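Local coordinates for protein dehydroascorbate reductase (Chlamydomonas reinhardtii, PDB 5XFT) that probably catalyses the reduction of L-dehydroascorbate to L-ascorbate, with two glutathione molecules oxidised to glutathione disulfide, at residues 133-136 against 137-141. Sequence-based numbering, arbitrary orientation.
Sequences DDYL and RQHEA
The C-terminal end of helix 118-138, in the all-helical C-terminal domain of this glutathione S-transferase relative, illustrates how side chains four residues apart pair along the last turn, with Tyr-135 paired to His-139 and Asp-133 to Arg-137. The tyrosine and imidazole rings form an offset stack, centroids 3.9 Å apart and planes at 14°. His-139 CE1 sits over one face of the tyrosine ring toward its rim, 3.3 Å from Tyr-135 CZ. A second grip helps to set the rotation of the imidazole: His-139 ND1 donates to Tyr-135 O over 3.0 Å, with that oxygen close to the imidazole plane. His-139 N makes a weak bond to the same oxygen; backbone and side chain thus share one acceptor where the helix gives out, His-139 being the first residue to leave helical angles. With an alanine at Tyr-135 the imidazole would lose its stacking partner and would probably be freer to tilt about its remaining bond to the backbone oxygen. The last full turn carries i to i+4 bonds, among them Gln-138 N to Asp-134 O at 2.9 Å, and beside them runs a salt-bridge network. Arg-137, bent at chi3 (-61°), turns its guanidinium back along the helix; NH2 meets the syn side of Asp-133 OD2 at 2.8 Å, the carboxylate and guanidinium planes 69° apart, while NH1 makes two weak bonds, to that oxygen and, at the guanidinium edge, to Asp-134 OD1 at 3.3 Å. Arg-137 NH2 also bonds Thr-182 OG1, and Asp-133 OD1 weakly takes the amides of Ala-183 and Leu-184, tying this helix end to the start of helix 182-193.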
ATOM      1  N   ASP A 133     -15.006   7.334  -1.592  1.00 32.01           N
ATOM      2  CA  ASP A 133     -15.421   8.571  -0.941  1.00 28.61           C
ATOM      3  C   ASP A 133     -16.807   8.428  -0.316  1.00 30.20           C
ATOM      4  O   ASP A 133     -17.015   8.772   0.857  1.00 28.73           O
ATOM      5  CB  ASP A 133     -15.381   9.703  -1.968  1.00 28.93           C
ATOM      6  CG  ASP A 133     -15.970  10.987  -1.456  1.00 37.12           C
ATOM      7  OD1 ASP A 133     -15.350  11.626  -0.581  1.00 40.26           O
ATOM      8  OD2 ASP A 133     -17.060  11.356  -1.939  1.00 41.35           O
ATOM      9  N   ASP A 134     -17.764   7.905  -1.085  1.00 30.70           N
ATOM     10  CA  ASP A 134     -19.105   7.662  -0.563  1.00 32.35           C
ATOM     11  C   ASP A 134     -19.062   6.729   0.634  1.00 40.63           C
ATOM     12  O   ASP A 134     -19.700   6.992   1.660  1.00 43.94           O
ATOM     13  CB  ASP A 134     -20.003   7.076  -1.655  1.00 31.64           C
ATOM     14  CG  ASP A 134     -20.246   8.045  -2.791  1.00 34.80           C
ATOM     15  OD1 ASP A 134     -19.946   9.247  -2.614  1.00 35.65           O
ATOM     16  OD2 ASP A 134     -20.749   7.607  -3.850  1.00 32.46           O
ATOM     17  N   TYR A 135     -18.308   5.628   0.522  1.00 38.03           N
ATOM     18  CA  TYR A 135     -18.235   4.683   1.629  1.00 32.44           C
ATOM     19  C   TYR A 135     -17.736   5.367   2.896  1.00 33.10           C
ATOM     20  O   TYR A 135     -18.364   5.267   3.957  1.00 35.76           O
ATOM     21  CB  TYR A 135     -17.339   3.496   1.270  1.00 27.17           C
ATOM     22  CG  TYR A 135     -17.459   2.363   2.269  1.00 24.62           C
ATOM     23  CD1 TYR A 135     -16.713   2.361   3.444  1.00 28.31           C
ATOM     24  CD2 TYR A 135     -18.330   1.307   2.048  1.00 24.49           C
ATOM     25  CE1 TYR A 135     -16.828   1.336   4.365  1.00 25.06           C
ATOM     26  CE2 TYR A 135     -18.447   0.273   2.964  1.00 24.07           C
ATOM     27  CZ  TYR A 135     -17.694   0.294   4.120  1.00 16.43           C
ATOM     28  OH  TYR A 135     -17.803  -0.726   5.038  1.00 13.14           O
ATOM     29  N   LEU A 136     -16.613   6.083   2.801  1.00 29.02           N
ATOM     30  CA  LEU A 136     -16.083   6.756   3.982  1.00 32.90           C
ATOM     31  C   LEU A 136     -17.067   7.783   4.534  1.00 37.17           C
ATOM     32  O   LEU A 136     -17.085   8.034   5.745  1.00 32.67           O
ATOM     33  CB  LEU A 136     -14.742   7.413   3.655  1.00 27.51           C
ATOM     34  CG  LEU A 136     -13.575   6.459   3.393  1.00 32.80           C
ATOM     35  CD1 LEU A 136     -12.300   7.234   3.079  1.00 38.31           C
ATOM     36  CD2 LEU A 136     -13.356   5.540   4.583  1.00 34.84           C
ATOM     37  N   ARG A 137     -17.897   8.378   3.671  1.00 39.42           N
ATOM     38  CA  ARG A 137     -18.879   9.341   4.160  1.00 43.65           C
ATOM     39  C   ARG A 137     -20.001   8.654   4.930  1.00 39.87           C
ATOM     40  O   ARG A 137     -20.381   9.104   6.015  1.00 47.01           O
ATOM     41  CB  ARG A 137     -19.455  10.163   3.003  1.00 46.45           C
ATOM     42  CG  ARG A 137     -20.344  11.319   3.463  1.00 45.74           C
ATOM     43  CD  ARG A 137     -20.770  12.223   2.315  1.00 48.33           C
ATOM     44  NE  ARG A 137     -19.629  12.850   1.654  1.00 50.91           N
ATOM     45  CZ  ARG A 137     -19.178  12.502   0.453  1.00 47.33           C
ATOM     46  NH1 ARG A 137     -19.785  11.540  -0.235  1.00 46.11           N
ATOM     47  NH2 ARG A 137     -18.124  13.122  -0.063  1.00 41.69           N
ATOM     48  N   GLN A 138     -20.548   7.565   4.386  1.00 30.56           N
ATOM     49  CA  GLN A 138     -21.645   6.885   5.065  1.00 34.59           C
ATOM     50  C   GLN A 138     -21.223   6.255   6.386  1.00 39.65           C
ATOM     51  O   GLN A 138     -22.089   5.937   7.207  1.00 45.42           O
ATOM     52  CB  GLN A 138     -22.254   5.811   4.168  1.00 32.54           C
ATOM     53  CG  GLN A 138     -23.156   6.366   3.101  1.00 36.53           C
ATOM     54  CD  GLN A 138     -24.200   5.373   2.671  1.00 39.67           C
ATOM     55  OE1 GLN A 138     -23.882   4.253   2.272  1.00 36.92           O
ATOM     56  NE2 GLN A 138     -25.465   5.773   2.760  1.00 43.51           N
ATOM     57  N   HIS A 139     -19.921   6.073   6.608  1.00 36.56           N
ATOM     58  CA  HIS A 139     -19.407   5.458   7.823  1.00 24.27           C
ATOM     59  C   HIS A 139     -18.628   6.444   8.687  1.00 27.49           C
ATOM     60  O   HIS A 139     -17.939   6.029   9.622  1.00 33.00           O
ATOM     61  CB  HIS A 139     -18.526   4.254   7.478  1.00 18.77           C
ATOM     62  CG  HIS A 139     -19.267   3.116   6.848  1.00 17.57           C
ATOM     63  ND1 HIS A 139     -19.697   3.137   5.539  1.00 18.36           N
ATOM     64  CD2 HIS A 139     -19.669   1.925   7.356  1.00 22.24           C
ATOM     65  CE1 HIS A 139     -20.319   2.004   5.263  1.00 26.01           C
ATOM     66  NE2 HIS A 139     -20.319   1.253   6.350  1.00 31.38           N
ATOM     67  N   GLU A 140     -18.729   7.746   8.402  1.00 31.38           N
ATOM     68  CA  GLU A 140     -17.864   8.713   9.072  1.00 37.08           C
ATOM     69  C   GLU A 140     -18.162   8.861  10.557  1.00 46.97           C
ATOM     70  O   GLU A 140     -17.326   9.413  11.283  1.00 44.90           O
ATOM     71  CB  GLU A 140     -17.955  10.076   8.385  1.00 31.01           C
ATOM     72  CG  GLU A 140     -19.279  10.784   8.519  1.00 42.25           C
ATOM     73  CD  GLU A 140     -19.262  12.154   7.859  1.00 57.16           C
ATOM     74  OE1 GLU A 140     -18.611  13.075   8.398  1.00 59.11           O
ATOM     75  OE2 GLU A 140     -19.893  12.312   6.794  1.00 65.11           O
ATOM     76  N   ALA A 141     -19.316   8.390  11.031  1.00 52.63           N
ATOM     77  CA  ALA A 141     -19.549   8.369  12.470  1.00 53.34           C
ATOM     78  C   ALA A 141     -18.621   7.382  13.161  1.00 57.09           C
ATOM     79  O   ALA A 141     -18.228   7.600  14.312  1.00 59.50           O
ATOM     80  CB  ALA A 141     -21.008   8.024  12.766  1.00 58.64           C
TER